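Local coordinates for hypothetical conserved protein TTC0263 (Thermus thermophilus, PDB 2PL2) that is of unknown function but folds as an all-helical tetratricopeptide repeat protein, a family that commonly serves as a scaffold for protein-protein interactions, at residues G53-A58 with V84-Q89; E40-L45 with G62-A67; K136-L141 with L162-L167; V78-Y83 with H121-L126; Q102-L107 with L131-K136. One frame throughout, in Å; residues are numbered along the deposited sequence.

Contact 1 (G53-A58 with V84-Q89); sequences GLVNPA and VALYRQ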
# COMPACT_ATOMS: atom_id res chain seq x y z
N GLY A 53 -4.93 3.62 2.29
CA GLY A 53 -5.63 2.67 3.13
C GLY A 53 -6.93 3.14 3.78
O GLY A 53 -7.45 2.47 4.67
N LEU A 54 -7.45 4.28 3.34
CA LEU A 54 -8.70 4.84 3.88
C LEU A 54 -9.95 4.29 3.14
O LEU A 54 -10.64 5.04 2.46
CB LEU A 54 -8.67 6.36 3.77
CG LEU A 54 -7.41 7.09 4.23
CD1 LEU A 54 -7.66 8.59 4.19
CD2 LEU A 54 -7.04 6.65 5.63
N VAL A 55 -10.23 3.00 3.31
CA VAL A 55 -11.35 2.34 2.64
C VAL A 55 -12.74 2.99 2.75
O VAL A 55 -13.24 3.58 1.79
CB VAL A 55 -11.47 0.87 3.11
CG1 VAL A 55 -12.57 0.16 2.33
CG2 VAL A 55 -10.14 0.15 2.93
N ASN A 56 -13.36 2.86 3.92
CA ASN A 56 -14.70 3.40 4.13
C ASN A 56 -14.94 4.77 3.50
O ASN A 56 -15.92 4.96 2.79
CB ASN A 56 -15.01 3.42 5.63
CG ASN A 56 -14.94 2.03 6.25
OD1 ASN A 56 -15.57 1.09 5.77
ND2 ASN A 56 -14.16 1.90 7.32
N PRO A 57 -14.06 5.74 3.76
CA PRO A 57 -14.23 7.07 3.18
C PRO A 57 -14.28 7.08 1.64
O PRO A 57 -14.95 7.93 1.03
CB PRO A 57 -13.03 7.84 3.72
CG PRO A 57 -12.84 7.22 5.08
CD PRO A 57 -13.00 5.74 4.78
N ALA A 58 -13.56 6.14 1.03
CA ALA A 58 -13.51 6.04 -0.43
C ALA A 58 -14.72 5.30 -0.95
O ALA A 58 -15.18 5.56 -2.06
CB ALA A 58 -12.24 5.31 -0.85
N VAL A 84 -12.89 -4.40 -3.53
CA VAL A 84 -11.78 -5.34 -3.58
C VAL A 84 -10.92 -5.20 -2.32
O VAL A 84 -10.49 -6.20 -1.74
CB VAL A 84 -10.89 -5.11 -4.84
CG1 VAL A 84 -9.63 -5.95 -4.74
CG2 VAL A 84 -11.67 -5.46 -6.11
N ALA A 85 -10.66 -3.97 -1.90
CA ALA A 85 -9.86 -3.75 -0.71
C ALA A 85 -10.55 -4.45 0.44
O ALA A 85 -9.92 -5.17 1.22
CB ALA A 85 -9.73 -2.25 -0.43
N LEU A 86 -11.86 -4.25 0.54
CA LEU A 86 -12.69 -4.86 1.58
C LEU A 86 -12.65 -6.39 1.48
O LEU A 86 -12.84 -7.08 2.48
CB LEU A 86 -14.13 -4.38 1.45
CG LEU A 86 -14.46 -2.93 1.78
CD1 LEU A 86 -15.84 -2.57 1.22
CD2 LEU A 86 -14.42 -2.74 3.28
N TYR A 87 -12.41 -6.90 0.28
CA TYR A 87 -12.34 -8.34 0.05
C TYR A 87 -11.05 -8.95 0.60
O TYR A 87 -11.06 -10.05 1.13
CB TYR A 87 -12.41 -8.67 -1.44
CG TYR A 87 -11.79 -10.02 -1.76
CD1 TYR A 87 -12.43 -11.20 -1.38
CD2 TYR A 87 -10.53 -10.11 -2.37
CE1 TYR A 87 -11.83 -12.44 -1.60
CE2 TYR A 87 -9.93 -11.34 -2.59
CZ TYR A 87 -10.58 -12.50 -2.20
OH TYR A 87 -10.00 -13.74 -2.41
N ARG A 88 -9.94 -8.23 0.43
CA ARG A 88 -8.66 -8.71 0.92
C ARG A 88 -8.74 -8.69 2.43
O ARG A 88 -8.28 -9.62 3.10
CB ARG A 88 -7.53 -7.79 0.44
CG ARG A 88 -7.38 -7.72 -1.08
CD ARG A 88 -6.22 -6.83 -1.50
NE ARG A 88 -6.05 -6.78 -2.95
CZ ARG A 88 -5.75 -7.83 -3.71
NH1 ARG A 88 -5.57 -9.03 -3.16
NH2 ARG A 88 -5.62 -7.69 -5.02
N GLN A 89 -9.35 -7.63 2.96
CA GLN A 89 -9.53 -7.44 4.39
C GLN A 89 -10.69 -8.30 4.90
O GLN A 89 -11.05 -8.24 6.08
CB GLN A 89 -9.80 -5.95 4.65
CG GLN A 89 -10.28 -5.58 6.04
CD GLN A 89 -11.60 -4.82 6.00
OE1 GLN A 89 -12.64 -5.38 5.65
NE2 GLN A 89 -11.56 -3.54 6.35
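In this tetratricopeptide repeat fold, Val-55 at the start of helix 55-68 packs on Ala-85 and Leu-86 near the end of helix 73-88. The contact is apolar. Val-55 uses its two methyl groups for two different partners. CG1 lies anti to the backbone N (chi1 -175°) and meets Leu-86, with CD2 at 3.6 Å. CG2 turns to the other residue and lies 4.1 Å from Ala-85 CB. The valine thus straddles two successive residues of the facing helix. The side chains of Val-55 and Leu-86 cross obliquely, and the CG1 methyl sits against the CG-CD2 end of the leucine. Leu-86 is buried, while Val-55 and Ala-85 keep some solvent exposure.

A tight turn precedes Val-55. Gly-53, with positive phi (64°), is the C-prime residue of a Schellman motif that ends helix 39-51. Leu-54 follows as N-cap of the next helix. Gln-89 packs on Gly-53 of the second subunit. One turn on from Val-55, Ala-58 packs on Gln-49 and Leu-50 of helix 39-51. Beyond the other segment, Leu-86 touches Tyr-99 of helix 93-113, and Val-84 touches Val-127 and Leu-130 of helix 118-130.

Contact 2 (E40-L45 with G62-A67); sequences EALYWL and GKTLVA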
# COMPACT_ATOMS: atom_id res chain seq x y z
N GLU A 40 -15.07 15.09 -10.11
CA GLU A 40 -13.68 14.85 -10.46
C GLU A 40 -12.77 14.95 -9.24
O GLU A 40 -11.90 14.10 -9.05
CB GLU A 40 -13.21 15.82 -11.54
CG GLU A 40 -11.74 15.63 -11.91
CD GLU A 40 -11.34 16.34 -13.19
OE1 GLU A 40 -11.74 17.51 -13.40
OE2 GLU A 40 -10.60 15.71 -13.99
N ALA A 41 -12.96 15.96 -8.39
CA ALA A 41 -12.15 16.07 -7.19
C ALA A 41 -12.44 14.89 -6.25
O ALA A 41 -11.50 14.28 -5.72
CB ALA A 41 -12.42 17.40 -6.48
N LEU A 42 -13.72 14.56 -6.08
CA LEU A 42 -14.16 13.45 -5.22
C LEU A 42 -13.60 12.13 -5.72
O LEU A 42 -13.29 11.23 -4.95
CB LEU A 42 -15.69 13.33 -5.21
CG LEU A 42 -16.59 14.24 -4.39
CD1 LEU A 42 -18.06 13.93 -4.71
CD2 LEU A 42 -16.33 14.03 -2.90
N TYR A 43 -13.54 12.02 -7.04
CA TYR A 43 -13.00 10.82 -7.68
C TYR A 43 -11.53 10.68 -7.29
O TYR A 43 -11.12 9.65 -6.76
CB TYR A 43 -13.12 10.93 -9.21
CG TYR A 43 -12.16 10.01 -9.95
CD1 TYR A 43 -12.37 8.63 -9.99
CD2 TYR A 43 -11.05 10.52 -10.60
CE1 TYR A 43 -11.50 7.79 -10.67
CE2 TYR A 43 -10.16 9.70 -11.28
CZ TYR A 43 -10.39 8.33 -11.31
OH TYR A 43 -9.50 7.52 -11.99
N TRP A 44 -10.75 11.73 -7.55
CA TRP A 44 -9.33 11.70 -7.23
C TRP A 44 -9.10 11.55 -5.74
O TRP A 44 -8.21 10.81 -5.31
CB TRP A 44 -8.64 12.96 -7.75
CG TRP A 44 -8.37 12.88 -9.21
CD1 TRP A 44 -8.95 13.62 -10.21
CD2 TRP A 44 -7.47 11.97 -9.87
NE1 TRP A 44 -8.46 13.23 -11.44
CE2 TRP A 44 -7.56 12.22 -11.25
CE3 TRP A 44 -6.60 10.98 -9.41
CZ2 TRP A 44 -6.81 11.50 -12.19
CZ3 TRP A 44 -5.86 10.26 -10.34
CH2 TRP A 44 -5.97 10.52 -11.71
N LEU A 45 -9.91 12.26 -4.95
CA LEU A 45 -9.82 12.18 -3.50
C LEU A 45 -9.99 10.72 -3.09
O LEU A 45 -9.19 10.18 -2.33
CB LEU A 45 -10.93 13.01 -2.85
CG LEU A 45 -11.05 12.82 -1.34
CD1 LEU A 45 -9.87 13.45 -0.63
CD2 LEU A 45 -12.36 13.43 -0.84
N GLY A 62 -17.38 6.97 -3.52
CA GLY A 62 -17.73 6.29 -4.75
C GLY A 62 -19.25 6.23 -4.83
O GLY A 62 -19.83 6.44 -5.90
N LYS A 63 -19.87 5.94 -3.68
CA LYS A 63 -21.32 5.86 -3.56
C LYS A 63 -21.97 7.17 -3.99
O LYS A 63 -22.90 7.16 -4.76
CB LYS A 63 -21.73 5.54 -2.13
CG LYS A 63 -21.67 4.05 -1.78
CD LYS A 63 -21.93 3.80 -0.30
CE LYS A 63 -22.08 2.30 -0.04
NZ LYS A 63 -22.11 1.95 1.40
N THR A 64 -21.48 8.28 -3.47
CA THR A 64 -22.04 9.59 -3.81
C THR A 64 -21.67 10.01 -5.24
O THR A 64 -22.24 10.96 -5.78
CB THR A 64 -21.60 10.68 -2.79
OG1 THR A 64 -21.66 11.98 -3.39
CG2 THR A 64 -20.20 10.43 -2.30
N LEU A 65 -20.75 9.29 -5.86
CA LEU A 65 -20.35 9.62 -7.22
C LEU A 65 -21.27 8.94 -8.21
O LEU A 65 -21.63 9.51 -9.23
CB LEU A 65 -18.92 9.18 -7.47
CG LEU A 65 -17.86 10.21 -7.15
CD1 LEU A 65 -16.47 9.57 -7.18
CD2 LEU A 65 -17.97 11.36 -8.16
N VAL A 66 -21.66 7.71 -7.90
CA VAL A 66 -22.56 6.95 -8.77
C VAL A 66 -23.99 7.43 -8.57
O VAL A 66 -24.82 7.34 -9.48
CB VAL A 66 -22.49 5.44 -8.45
CG1 VAL A 66 -23.58 4.69 -9.20
CG2 VAL A 66 -21.11 4.90 -8.85
N ALA A 67 -24.27 7.97 -7.39
CA ALA A 67 -25.61 8.43 -7.06
C ALA A 67 -25.98 9.76 -7.68
O ALA A 67 -27.12 9.95 -8.09
CB ALA A 67 -25.79 8.48 -5.55
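Leu-65 is the main side chain here, and it packs on the backbone and CB atoms of Leu-42 and Tyr-43. Its CD1 methyl lies 3.7 Å from Tyr-43 CA and 4.1 Å from Tyr-43 CB. Its CD2 methyl faces Leu-42 CB at 4.2 Å. The two branches of one leucine therefore cover two consecutive residues of helix 39-51. At the margin, Leu-42 CD1 reaches Thr-64 OG1 at 4.3 Å, a loose van der Waals contact. The cross-helix contact is mainly one of aliphatic groups.

The second shell concerns Tyr-43. CG is anti to the backbone N (chi1 159°), which leads the ring away from helix 55-68, and CB remains beside Leu-65. The ring instead lies by Trp-44. Tyr-43 CE2 stands 3.6 Å above the indole plane, over its centre, while Trp-44 NE1 lies in the tyrosine plane at its edge.

The two segments run roughly antiparallel, with 149° between their directions and 9.8 Å between their axes. This is the helical-hairpin packing expected of tetratricopeptide repeats. Helix 73-88 flanks the pair, with Val-78 on Tyr-43 and Leu-79 on Val-66. Ala-41 and Leu-45 pack on helix 21-32. Trp-44 touches Val-13 and Tyr-16 of helix 6-17, the latter edge-to-face, and its ring meets Phe-28 of helix 21-32.

Contact 3 (K136-L141 with L162-L167); sequences KAEASL and LSMGRL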
# COMPACT_ATOMS: atom_id res chain seq x y z
N LYS A 136 -12.55 -16.46 -16.87
CA LYS A 136 -13.16 -15.17 -17.18
C LYS A 136 -12.16 -14.02 -17.08
O LYS A 136 -12.28 -13.02 -17.80
CB LYS A 136 -14.35 -14.89 -16.25
CG LYS A 136 -15.55 -15.81 -16.40
CD LYS A 136 -16.79 -15.15 -15.78
CE LYS A 136 -18.01 -16.06 -15.76
NZ LYS A 136 -17.87 -17.16 -14.77
N ALA A 137 -11.20 -14.17 -16.17
CA ALA A 137 -10.17 -13.16 -15.95
C ALA A 137 -9.33 -12.90 -17.20
O ALA A 137 -9.07 -11.76 -17.56
CB ALA A 137 -9.28 -13.57 -14.79
N GLU A 138 -8.92 -13.98 -17.86
CA GLU A 138 -8.09 -13.89 -19.06
C GLU A 138 -8.80 -13.17 -20.20
O GLU A 138 -8.25 -12.26 -20.83
CB GLU A 138 -7.66 -15.30 -19.49
CG GLU A 138 -6.87 -15.35 -20.81
CD GLU A 138 -6.33 -16.74 -21.13
OE1 GLU A 138 -5.60 -16.86 -22.13
OE2 GLU A 138 -6.64 -17.70 -20.40
N ALA A 139 -10.04 -13.57 -20.44
CA ALA A 139 -10.86 -12.96 -21.48
C ALA A 139 -11.03 -11.46 -21.24
O ALA A 139 -10.94 -10.66 -22.18
CB ALA A 139 -12.22 -13.65 -21.51
N SER A 140 -11.28 -11.07 -19.99
CA SER A 140 -11.46 -9.66 -19.65
C SER A 140 -10.15 -8.92 -19.84
O SER A 140 -10.12 -7.81 -20.39
CB SER A 140 -11.91 -9.51 -18.20
OG SER A 140 -12.93 -10.44 -17.90
N LEU A 141 -9.06 -9.52 -19.37
CA LEU A 141 -7.75 -8.89 -19.51
C LEU A 141 -7.36 -8.79 -20.98
O LEU A 141 -6.88 -7.75 -21.43
CB LEU A 141 -6.69 -9.67 -18.72
CG LEU A 141 -6.88 -9.54 -17.20
CD1 LEU A 141 -5.69 -10.16 -16.47
CD2 LEU A 141 -7.03 -8.08 -16.82
N LEU A 162 0.74 -16.45 -13.62
CA LEU A 162 1.45 -17.07 -12.50
C LEU A 162 0.42 -17.78 -11.63
O LEU A 162 0.68 -18.85 -11.09
CB LEU A 162 2.21 -16.01 -11.70
CG LEU A 162 3.52 -15.58 -12.38
CD1 LEU A 162 4.24 -14.55 -11.55
CD2 LEU A 162 4.39 -16.80 -12.59
N SER A 163 -0.76 -17.18 -11.52
CA SER A 163 -1.85 -17.75 -10.73
C SER A 163 -2.37 -19.04 -11.38
O SER A 163 -2.71 -20.00 -10.69
CB SER A 163 -3.01 -16.76 -10.61
OG SER A 163 -3.76 -16.72 -11.82
N MET A 164 -2.45 -19.04 -12.71
CA MET A 164 -2.92 -20.19 -13.46
C MET A 164 -1.84 -21.26 -13.62
O MET A 164 -2.14 -22.42 -13.91
CB MET A 164 -3.42 -19.77 -14.86
CG MET A 164 -4.67 -18.93 -14.86
SD MET A 164 -5.26 -18.54 -16.51
CE MET A 164 -4.38 -17.11 -16.82
N GLY A 165 -0.58 -20.86 -13.45
CA GLY A 165 0.50 -21.82 -13.58
C GLY A 165 1.16 -21.77 -14.94
O GLY A 165 1.99 -22.62 -15.26
N ARG A 166 0.77 -20.78 -15.76
CA ARG A 166 1.35 -20.61 -17.09
C ARG A 166 2.60 -19.73 -16.98
O ARG A 166 2.63 -18.60 -17.46
CB ARG A 166 0.35 -19.94 -18.02
CG ARG A 166 -0.94 -20.72 -18.26
CD ARG A 166 -1.79 -19.98 -19.27
NE ARG A 166 -3.06 -20.63 -19.56
CZ ARG A 166 -3.91 -20.22 -20.50
NH1 ARG A 166 -3.61 -19.16 -21.23
NH2 ARG A 166 -5.04 -20.88 -20.70
N LEU A 167 3.63 -20.27 -16.33
CA LEU A 167 4.88 -19.56 -16.12
C LEU A 167 5.55 -19.04 -17.40
O LEU A 167 5.89 -17.85 -17.50
CB LEU A 167 5.85 -20.47 -15.36
CG LEU A 167 6.39 -19.96 -14.02
CD1 LEU A 167 6.98 -21.11 -13.24
CD2 LEU A 167 7.42 -18.86 -14.27
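The backbones stay apart, with Glu-138 CA and Met-164 CA, the nearest such pair, 9.9 Å from each other. Long side chains close the distance. Glu-138 and Arg-166 form a salt bridge, with Glu-138 OE1 3.2 Å from Arg-166 NH1. As a hydrogen bond it is weak, since the N-H...O angle is only 132°. The carboxylate and guanidinium planes stand 83° apart, and the chains meet at about a right angle. This is not a flat, two-pronged pairing. Glu-138 is extended, with CG anti to the backbone N (chi1 175°), which carries its carboxylate across to Arg-166. Met-164 SD lies over one face of the guanidinium, offset toward its rim, and is 4.2 Å from Glu-138 OE2.

The stronger partner of Glu-138 is Lys-142, whose NZ forms a salt bridge with OE1. The two cations probably stabilise its negative charge. Within helix 134-147, Ser-140 OG bonds back to Lys-136 O at 2.7 Å. Gly-165, with positive phi, and Arg-166, the N-cap of helix 167-180, form the turn after helix 151-164. A surface ion pair here joins a helix to a tight interhelical turn within a tetratricopeptide repeat array.

Contact 4 (V78-Y83 with H121-L126); sequences VLSEAY and HLQRGL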
# COMPACT_ATOMS: atom_id res chain seq x y z
N VAL A 78 -13.88 3.82 -8.62
CA VAL A 78 -13.56 4.03 -7.21
C VAL A 78 -14.28 2.98 -6.37
O VAL A 78 -13.66 2.21 -5.65
CB VAL A 78 -14.00 5.44 -6.77
CG1 VAL A 78 -13.95 5.56 -5.27
CG2 VAL A 78 -13.11 6.48 -7.43
N LEU A 79 -15.60 2.95 -6.50
CA LEU A 79 -16.46 2.01 -5.79
C LEU A 79 -16.00 0.57 -6.01
O LEU A 79 -15.99 -0.24 -5.09
CB LEU A 79 -17.90 2.21 -6.28
CG LEU A 79 -19.09 1.53 -5.61
CD1 LEU A 79 -19.11 1.84 -4.13
CD2 LEU A 79 -20.36 2.04 -6.27
N SER A 80 -15.61 0.27 -7.24
CA SER A 80 -15.15 -1.06 -7.61
C SER A 80 -13.89 -1.50 -6.86
O SER A 80 -13.82 -2.62 -6.35
CB SER A 80 -14.87 -1.09 -9.11
OG SER A 80 -14.18 -2.27 -9.46
N GLU A 81 -12.89 -0.62 -6.81
CA GLU A 81 -11.64 -0.92 -6.12
C GLU A 81 -11.86 -0.99 -4.61
O GLU A 81 -11.21 -1.76 -3.91
CB GLU A 81 -10.59 0.13 -6.45
CG GLU A 81 -9.98 -0.03 -7.83
CD GLU A 81 -9.77 1.29 -8.54
OE1 GLU A 81 -9.33 2.25 -7.86
OE2 GLU A 81 -10.03 1.37 -9.77
N ALA A 82 -12.78 -0.17 -4.11
CA ALA A 82 -13.09 -0.14 -2.70
C ALA A 82 -13.60 -1.50 -2.22
O ALA A 82 -13.24 -1.96 -1.14
CB ALA A 82 -14.12 0.94 -2.42
N TYR A 83 -14.44 -2.15 -3.03
CA TYR A 83 -14.96 -3.47 -2.65
C TYR A 83 -13.86 -4.53 -2.63
O TYR A 83 -13.90 -5.46 -1.81
CB TYR A 83 -16.08 -3.92 -3.59
CG TYR A 83 -17.39 -3.22 -3.33
CD1 TYR A 83 -18.00 -3.28 -2.08
CD2 TYR A 83 -18.00 -2.45 -4.33
CE1 TYR A 83 -19.18 -2.59 -1.82
CE2 TYR A 83 -19.17 -1.76 -4.08
CZ TYR A 83 -19.76 -1.83 -2.82
OH TYR A 83 -20.91 -1.13 -2.57
N HIS A 121 -12.35 -3.27 -18.01
CA HIS A 121 -12.04 -4.65 -18.36
C HIS A 121 -10.83 -5.15 -17.56
O HIS A 121 -10.74 -6.33 -17.23
CB HIS A 121 -11.80 -4.74 -19.87
CG HIS A 121 -13.03 -4.49 -20.68
ND1 HIS A 121 -14.08 -5.39 -20.76
CD2 HIS A 121 -13.41 -3.42 -21.41
CE1 HIS A 121 -15.04 -4.88 -21.49
NE2 HIS A 121 -14.66 -3.68 -21.90
N LEU A 122 -9.92 -4.24 -17.24
CA LEU A 122 -8.76 -4.58 -16.46
C LEU A 122 -9.23 -4.95 -15.06
O LEU A 122 -8.87 -6.02 -14.53
CB LEU A 122 -7.78 -3.40 -16.38
CG LEU A 122 -6.64 -3.60 -15.37
CD1 LEU A 122 -5.93 -4.93 -15.67
CD2 LEU A 122 -5.67 -2.42 -15.39
N GLN A 123 -10.03 -4.07 -14.47
CA GLN A 123 -10.57 -4.30 -13.13
C GLN A 123 -11.45 -5.54 -13.12
O GLN A 123 -11.40 -6.34 -12.18
CB GLN A 123 -11.40 -3.10 -12.67
CG GLN A 123 -10.70 -2.20 -11.67
CD GLN A 123 -10.23 -2.94 -10.44
OE1 GLN A 123 -11.00 -3.67 -9.81
NE2 GLN A 123 -8.96 -2.76 -10.08
N ARG A 124 -12.26 -5.71 -14.15
CA ARG A 124 -13.13 -6.87 -14.20
C ARG A 124 -12.30 -8.14 -14.18
O ARG A 124 -12.66 -9.10 -13.50
CB ARG A 124 -14.01 -6.82 -15.46
CG ARG A 124 -15.19 -7.78 -15.43
CD ARG A 124 -16.09 -7.61 -16.65
NE ARG A 124 -15.42 -7.98 -17.90
CZ ARG A 124 -15.95 -7.82 -19.10
NH1 ARG A 124 -17.17 -7.29 -19.22
NH2 ARG A 124 -15.28 -8.17 -20.19
N GLY A 125 -11.18 -8.14 -14.90
CA GLY A 125 -10.32 -9.31 -14.92
C GLY A 125 -9.67 -9.57 -13.57
O GLY A 125 -9.59 -10.71 -13.11
N LEU A 126 -9.23 -8.50 -12.93
CA LEU A 126 -8.60 -8.60 -11.62
C LEU A 126 -9.61 -9.12 -10.60
O LEU A 126 -9.24 -9.81 -9.65
CB LEU A 126 -8.09 -7.22 -11.18
CG LEU A 126 -7.15 -7.14 -9.97
CD1 LEU A 126 -6.67 -5.70 -9.81
CD2 LEU A 126 -7.87 -7.61 -8.71
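Gln-123 points from helix 118-130 toward helix 73-88 and lays its amide against Ser-80 and Glu-81. The two ends of the amide go to different residues. Gln-123 OE1 is 3.5 Å from Ser-80 OG. Gln-123 NE2 lies 3.7 Å from Glu-81 CG, so the amide nitrogen rests on the aliphatic part of the glutamate. The carboxylate plane is 54° from that of the amide. The Glu-81 and Gln-123 chains cross at about a right angle. Glu-81 OE2 comes only as near as 4.1 Å to Gln-123 CG.

Both long chains are bent at chi2. In Gln-123 (chi2 -56°) the bend folds the amide across the two facing residues. Ser-80 OG is anti to its own N (chi1 169°), which places it on the side of the amide. Glu-81 is partly exposed, whereas Ser-80 is buried.

This is side-chain packing between two helices of a tetratricopeptide repeat array that are not consecutive in the chain. It lies close to the chain's centre. Helix 93-113 separates these two helices in sequence and packs beside both, with Leu-107 touching Ser-80 and Gln-123. Helix 39-51 meets Glu-81 and Ala-82 through Leu-50. Helix 55-68 packs on Leu-79 and Ala-82 through Leu-59. On the far helix, Leu-122 meets Leu-141 and Arg-124 meets Ser-140 of helix 134-147.

Contact 5 (Q102-L107 with L131-K136); sequences QALSVL and LGERDK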
# COMPACT_ATOMS: atom_id res chain seq x y z
N GLN A 102 -20.09 -7.64 -5.55
CA GLN A 102 -20.55 -6.25 -5.69
C GLN A 102 -19.66 -5.51 -6.67
O GLN A 102 -20.14 -4.66 -7.44
CB GLN A 102 -20.52 -5.52 -4.34
CG GLN A 102 -21.45 -6.10 -3.29
CD GLN A 102 -21.64 -5.17 -2.10
OE1 GLN A 102 -22.28 -4.12 -2.20
NE2 GLN A 102 -21.07 -5.55 -0.96
N ALA A 103 -18.37 -5.81 -6.62
CA ALA A 103 -17.39 -5.18 -7.51
C ALA A 103 -17.68 -5.58 -8.95
O ALA A 103 -17.57 -4.76 -9.85
CB ALA A 103 -15.96 -5.59 -7.11
N LEU A 104 -18.06 -6.84 -9.17
CA LEU A 104 -18.39 -7.32 -10.50
C LEU A 104 -19.64 -6.63 -10.99
O LEU A 104 -19.76 -6.27 -12.17
CB LEU A 104 -18.66 -8.82 -10.50
CG LEU A 104 -17.51 -9.80 -10.67
CD1 LEU A 104 -18.09 -11.19 -10.90
CD2 LEU A 104 -16.63 -9.41 -11.85
N SER A 105 -20.59 -6.47 -10.08
CA SER A 105 -21.86 -5.84 -10.42
C SER A 105 -21.68 -4.39 -10.82
O SER A 105 -22.22 -3.95 -11.84
CB SER A 105 -22.81 -5.94 -9.22
OG SER A 105 -24.11 -5.49 -9.56
N VAL A 106 -20.93 -3.65 -10.03
CA VAL A 106 -20.71 -2.24 -10.31
C VAL A 106 -19.90 -2.04 -11.59
O VAL A 106 -20.12 -1.09 -12.35
CB VAL A 106 -19.99 -1.57 -9.11
CG1 VAL A 106 -19.72 -0.12 -9.41
CG2 VAL A 106 -20.86 -1.68 -7.85
N LEU A 107 -18.95 -2.93 -11.83
CA LEU A 107 -18.13 -2.85 -13.03
C LEU A 107 -19.04 -3.10 -14.22
O LEU A 107 -18.93 -2.42 -15.23
CB LEU A 107 -17.00 -3.90 -12.98
CG LEU A 107 -15.84 -3.56 -12.04
CD1 LEU A 107 -14.91 -4.75 -11.91
CD2 LEU A 107 -15.08 -2.36 -12.59
N LEU A 131 -11.81 -14.03 -7.63
CA LEU A 131 -12.93 -14.96 -7.49
C LEU A 131 -12.48 -16.36 -7.92
O LEU A 131 -13.28 -17.29 -7.96
CB LEU A 131 -14.10 -14.52 -8.37
CG LEU A 131 -15.02 -13.38 -7.92
CD1 LEU A 131 -15.86 -12.91 -9.10
CD2 LEU A 131 -15.90 -13.83 -6.77
N GLY A 132 -11.21 -16.50 -8.23
CA GLY A 132 -10.72 -17.80 -8.65
C GLY A 132 -11.33 -18.18 -9.98
O GLY A 132 -11.48 -19.36 -10.29
N GLU A 133 -11.73 -17.18 -10.77
CA GLU A 133 -12.31 -17.44 -12.08
C GLU A 133 -11.29 -17.12 -13.16
O GLU A 133 -11.48 -16.20 -13.97
CB GLU A 133 -13.58 -16.62 -12.28
CG GLU A 133 -14.77 -17.13 -11.49
CD GLU A 133 -16.02 -16.34 -11.79
OE1 GLU A 133 -16.06 -15.13 -11.46
OE2 GLU A 133 -16.97 -16.92 -12.35
N ARG A 134 -10.20 -17.87 -13.13
CA ARG A 134 -9.08 -17.75 -14.06
C ARG A 134 -9.57 -17.54 -15.49
O ARG A 134 -9.12 -16.63 -16.18
CB ARG A 134 -8.22 -19.01 -13.99
CG ARG A 134 -9.00 -20.31 -14.17
CD ARG A 134 -8.15 -21.55 -13.91
NE ARG A 134 -7.71 -21.64 -12.52
CZ ARG A 134 -8.52 -21.83 -11.48
NH1 ARG A 134 -9.83 -21.97 -11.68
NH2 ARG A 134 -8.04 -21.89 -10.25
N ASP A 135 -10.49 -18.40 -15.90
CA ASP A 135 -11.08 -18.37 -17.23
C ASP A 135 -11.62 -17.01 -17.65
O ASP A 135 -11.20 -16.46 -18.68
CB ASP A 135 -12.21 -19.40 -17.29
CG ASP A 135 -13.00 -19.48 -15.98
OD1 ASP A 135 -12.43 -19.99 -14.99
OD2 ASP A 135 -14.17 -19.05 -15.95
N LYS A 136 -12.55 -16.46 -16.87
CA LYS A 136 -13.16 -15.17 -17.18
C LYS A 136 -12.16 -14.02 -17.08
O LYS A 136 -12.28 -13.02 -17.80
CB LYS A 136 -14.35 -14.89 -16.25
CG LYS A 136 -15.55 -15.81 -16.40
CD LYS A 136 -16.79 -15.15 -15.78
CE LYS A 136 -18.01 -16.06 -15.76
NZ LYS A 136 -17.87 -17.16 -14.77
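Leu-104 and Leu-131 make a small apolar surface contact between helix 93-113 and the turn after helix 118-130, in the tetratricopeptide repeat array. The two leucines reach toward each other tip to tip. CG of Leu-104 stands opposite the carbonyl carbon (chi1 -87°), and its branch extends to the turn. Leu-104 CD1 and Leu-131 CD1 are 3.3 Å apart, closer than two methyls normally come, so the exact spacing is doubtful. Leu-104 CG is also 3.9 Å from Leu-131 CD1. One methyl of each residue thus does most of the touching.

The turn is a Schellman motif, in which Gly-132 has positive phi (66°) and ends helix 118-130. Glu-133 is the N-cap of helix 134-147. Its OE1 comes within 4.5 Å of Leu-104 CD1, so the acid lies only at the margin of the leucine pair. Leu-104 also packs on Val-127 and Tyr-128 of helix 118-130. Tyr-128 in turn touches Glu-133 and Lys-136. The carboxylate of Glu-133 is gripped from above its plane by Lys-136, with NZ 2.6 Å from OE2 in a salt bridge.

In the fold
From the N terminus, contact 2 closes the first loop, a hairpin of helices 39-51 and 55-68. Contact 1 opens inside that loop and closes after it, on helix 73-88, so the two cross. Contact 4 opens on helix 73-88 before contact 1 has closed and ends on helix 118-130. Contact 5 opens within the loop of contact 4 and crosses it in turn, reaching the turn before helix 134-147. Contact 3 begins at Lys-136, which it shares with contact 5, and follows in series. None nests inside another. Contacts 2 and 3 lie on opposite sides of the chain's centre, about 31 Å apart between centres, and contact 4 lies between them.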